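Local coordinates for protein beta-phosphoglucomutase (Bacteroides vulgatus, PDB 3DV9) that probably catalyses the interconversion of beta-glucose 1-phosphate and glucose 6-phosphate as a magnesium-dependent phosphoglucomutase of the haloacid dehalogenase superfamily, at residues Glu60-Glu65 and Thr210-Asp215. Sequence-based numbering, arbitrary orientation.
Sequences EAYMHE and TGPLHD. With MG (magnesium ion), chain B.
Tyr62 lays one face of its ring against Pro212, and the geometry fits a CH-pi contact: CG of Pro212 stands 3.6 Å from the centroid of the Tyr62 ring, only 5° off the normal. The proline's CD shares this face but sits nearer the rim, 3.4 Å from Tyr62 CE1. The ring reaches the loop because CG is anti to the carbonyl carbon (chi1 -86°), on a CB already directed at 210-215. Its hydroxyl is 2.8 Å (OH to water O) from a water that donates a weak, long bond to the carbonyl of Thr210. Farther back, Tyr62 CB meets the methyl CD2 of Leu213 at 4.3 Å. With an alanine at Tyr62, Pro212 would probably lose the aromatic face against its CG and CD, and the water its phenol partner. Met63, present as selenomethionine, has its SE 3.8 Å from CD1 of Leu213. No direct hydrogen bond joins the segments; the contacts across the 207 Å² buried between them are mostly apolar. Within 60-65 and apart from the loop, His64 NE2 donates to Glu60 OE1 at 3.0 Å, the carboxylate oxygen lying near the imidazole plane; Arg79 also forms a salt bridge with Glu60. Glu65 has CG anti to its N (chi1 180°) and an extended chain, which carries OE2 to 2.1 Å from the magnesium ion, whose ligands also include Asp29, Asp31, Asn190 and two waters. Helix 58-63 is part of the helical insertion after strand 25-29, whereas 210-215 follows strand 204-208 of the parallel core sheet; the pairing is thus a cap-to-core contact beside the metal site, consistent with a closed cap in a haloacid dehalogenase-type fold.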
ATOM      1  N   GLU A  60       5.738  -8.979 -13.364  1.00 24.54           N
ATOM      2  CA  GLU A  60       6.848  -8.480 -12.573  1.00 24.60           C
ATOM      3  C   GLU A  60       6.565  -7.060 -12.043  1.00 23.89           C
ATOM      4  O   GLU A  60       6.966  -6.741 -10.913  1.00 22.86           O
ATOM      5  CB  GLU A  60       8.187  -8.581 -13.304  1.00 24.75           C
ATOM      6  CG  GLU A  60       9.369  -8.494 -12.331  1.00 27.61           C
ATOM      7  CD  GLU A  60      10.696  -8.265 -13.026  1.00 29.93           C
ATOM      8  OE1 GLU A  60      11.696  -7.982 -12.329  1.00 33.90           O
ATOM      9  OE2 GLU A  60      10.727  -8.349 -14.263  1.00 30.74           O
ATOM     10  N   ALA A  61       5.843  -6.237 -12.811  1.00 23.35           N
ATOM     11  CA  ALA A  61       5.373  -4.927 -12.301  1.00 23.88           C
ATOM     12  C   ALA A  61       4.524  -5.065 -11.031  1.00 22.96           C
ATOM     13  O   ALA A  61       4.647  -4.278 -10.102  1.00 24.38           O
ATOM     14  CB  ALA A  61       4.603  -4.128 -13.388  1.00 24.83           C
ATOM     15  N   TYR A  62       3.646  -6.073 -11.023  1.00 23.14           N
ATOM     16  CA  TYR A  62       2.873  -6.378  -9.831  1.00 19.05           C
ATOM     17  C   TYR A  62       3.811  -6.772  -8.664  1.00 19.74           C
ATOM     18  O   TYR A  62       3.591  -6.354  -7.539  1.00 19.66           O
ATOM     19  CB  TYR A  62       1.827  -7.433 -10.137  1.00 19.85           C
ATOM     20  CG  TYR A  62       0.541  -6.886 -10.691  1.00 16.19           C
ATOM     21  CD1 TYR A  62      -0.436  -6.364  -9.833  1.00 16.72           C
ATOM     22  CD2 TYR A  62       0.266  -6.929 -12.061  1.00 17.54           C
ATOM     23  CE1 TYR A  62      -1.675  -5.898 -10.329  1.00 18.07           C
ATOM     24  CE2 TYR A  62      -0.970  -6.465 -12.562  1.00 16.40           C
ATOM     25  CZ  TYR A  62      -1.917  -5.921 -11.689  1.00 16.80           C
ATOM     26  OH  TYR A  62      -3.164  -5.482 -12.132  1.00 18.51           O
HETATM   27  N   MSE A  63       4.824  -7.601  -8.935  1.00 18.62           N
HETATM   28  CA  MSE A  63       5.771  -7.982  -7.882  1.00 18.28           C
HETATM   29  C   MSE A  63       6.491  -6.772  -7.285  1.00 19.18           C
HETATM   30  O   MSE A  63       6.699  -6.735  -6.056  1.00 21.01           O
HETATM   31  CB  MSE A  63       6.775  -9.008  -8.410  1.00 16.20           C
HETATM   32  CG  MSE A  63       6.094 -10.378  -8.670  1.00 17.67           C
HETATM   33 SE   MSE A  63       5.490 -11.240  -7.053  0.70 22.40          SE
HETATM   34  CE  MSE A  63       7.144 -11.231  -6.025  1.00 24.15           C
ATOM     35  N   HIS A  64       6.806  -5.791  -8.138  1.00 20.16           N
ATOM     36  CA  HIS A  64       7.473  -4.532  -7.740  1.00 21.14           C
ATOM     37  C   HIS A  64       6.510  -3.409  -7.283  1.00 22.14           C
ATOM     38  O   HIS A  64       6.954  -2.295  -6.975  1.00 23.43           O
ATOM     39  CB  HIS A  64       8.415  -4.009  -8.838  1.00 21.60           C
ATOM     40  CG  HIS A  64       9.559  -4.929  -9.126  1.00 26.33           C
ATOM     41  ND1 HIS A  64      10.422  -5.368  -8.145  1.00 29.13           N
ATOM     42  CD2 HIS A  64       9.967  -5.515 -10.277  1.00 28.40           C
ATOM     43  CE1 HIS A  64      11.302  -6.196  -8.678  1.00 31.15           C
ATOM     44  NE2 HIS A  64      11.061  -6.284  -9.975  1.00 31.11           N
ATOM     45  N   GLU A  65       5.208  -3.717  -7.185  1.00 21.07           N
ATOM     46  CA  GLU A  65       4.223  -2.744  -6.703  1.00 22.25           C
ATOM     47  C   GLU A  65       4.676  -2.094  -5.387  1.00 23.32           C
ATOM     48  O   GLU A  65       4.993  -2.779  -4.428  1.00 23.30           O
ATOM     49  CB  GLU A  65       2.850  -3.405  -6.511  1.00 21.25           C
ATOM     50  CG  GLU A  65       1.809  -2.418  -6.009  1.00 21.31           C
ATOM     51  CD  GLU A  65       0.403  -3.004  -6.001  1.00 21.91           C
ATOM     52  OE1 GLU A  65       0.158  -4.070  -6.622  1.00 20.58           O
ATOM     53  OE2 GLU A  65      -0.422  -2.383  -5.345  1.00 21.28           O
ATOM     54  N   THR A 210      -6.013  -7.935  -4.059  1.00 18.45           N
ATOM     55  CA  THR A 210      -6.908  -7.392  -5.061  1.00 18.49           C
ATOM     56  C   THR A 210      -6.331  -7.595  -6.437  1.00 19.17           C
ATOM     57  O   THR A 210      -6.851  -7.052  -7.423  1.00 20.20           O
ATOM     58  CB  THR A 210      -7.093  -5.871  -4.844  1.00 18.48           C
ATOM     59  OG1 THR A 210      -5.815  -5.230  -4.994  1.00 19.49           O
ATOM     60  CG2 THR A 210      -7.677  -5.577  -3.448  1.00 18.08           C
ATOM     61  N   GLY A 211      -5.223  -8.343  -6.527  1.00 19.12           N
ATOM     62  CA  GLY A 211      -4.543  -8.482  -7.823  1.00 18.78           C
ATOM     63  C   GLY A 211      -4.428  -9.916  -8.302  1.00 19.12           C
ATOM     64  O   GLY A 211      -5.166 -10.784  -7.848  1.00 19.57           O
ATOM     65  N   PRO A 212      -3.487 -10.169  -9.219  1.00 19.07           N
ATOM     66  CA  PRO A 212      -3.292 -11.468  -9.898  1.00 19.48           C
ATOM     67  C   PRO A 212      -2.378 -12.474  -9.172  1.00 20.05           C
ATOM     68  O   PRO A 212      -2.205 -13.635  -9.639  1.00 20.06           O
ATOM     69  CB  PRO A 212      -2.641 -11.059 -11.209  1.00 20.82           C
ATOM     70  CG  PRO A 212      -1.852  -9.821 -10.872  1.00 20.47           C
ATOM     71  CD  PRO A 212      -2.575  -9.129  -9.737  1.00 19.18           C
ATOM     72  N   LEU A 213      -1.751 -12.020  -8.080  1.00 20.34           N
ATOM     73  CA  LEU A 213      -0.775 -12.834  -7.341  1.00 20.09           C
ATOM     74  C   LEU A 213      -1.443 -13.810  -6.381  1.00 19.61           C
ATOM     75  O   LEU A 213      -2.580 -13.604  -5.951  1.00 19.87           O
ATOM     76  CB  LEU A 213       0.225 -11.943  -6.568  1.00 20.05           C
ATOM     77  CG  LEU A 213       0.937 -10.864  -7.430  1.00 21.03           C
ATOM     78  CD1 LEU A 213       1.922 -10.040  -6.556  1.00 27.70           C
ATOM     79  CD2 LEU A 213       1.636 -11.457  -8.637  1.00 21.33           C
ATOM     80  N   HIS A 214      -0.725 -14.888  -6.060  1.00 19.35           N
ATOM     81  CA  HIS A 214      -1.217 -15.863  -5.073  1.00 18.93           C
ATOM     82  C   HIS A 214      -1.211 -15.281  -3.665  1.00 18.68           C
ATOM     83  O   HIS A 214      -0.301 -14.512  -3.330  1.00 20.03           O
ATOM     84  CB  HIS A 214      -0.345 -17.131  -5.094  1.00 17.93           C
ATOM     85  CG  HIS A 214      -0.997 -18.328  -4.448  1.00 18.67           C
ATOM     86  ND1 HIS A 214      -0.914 -18.600  -3.099  1.00 20.22           N
ATOM     87  CD2 HIS A 214      -1.699 -19.346  -4.989  1.00 18.35           C
ATOM     88  CE1 HIS A 214      -1.558 -19.721  -2.831  1.00 20.60           C
ATOM     89  NE2 HIS A 214      -2.062 -20.189  -3.962  1.00 20.48           N
ATOM     90  N   ASP A 215      -2.208 -15.647  -2.859  1.00 19.10           N
ATOM     91  CA  ASP A 215      -2.251 -15.249  -1.445  1.00 18.90           C
ATOM     92  C   ASP A 215      -0.917 -15.469  -0.779  1.00 19.74           C
ATOM     93  O   ASP A 215      -0.504 -14.656   0.049  1.00 19.07           O
ATOM     94  CB  ASP A 215      -3.317 -16.005  -0.644  1.00 19.15           C
ATOM     95  CG  ASP A 215      -4.751 -15.564  -0.998  1.00 21.62           C
ATOM     96  OD1 ASP A 215      -4.926 -14.521  -1.694  1.00 23.76           O
ATOM     97  OD2 ASP A 215      -5.702 -16.268  -0.592  1.00 23.26           O
TER
HETATM   98 MG    MG B 301      -0.661  -1.203  -3.650  1.00 15.35          MG
HETATM   99  O   HOH W   1      -5.147  -5.856 -10.183  1.00 18.65           O
HETATM  100  O   HOH W   2       1.223  -1.810  -2.293  1.00 20.62           O
HETATM  101  O   HOH W   3       0.904   0.155  -4.021  0.40 22.55           O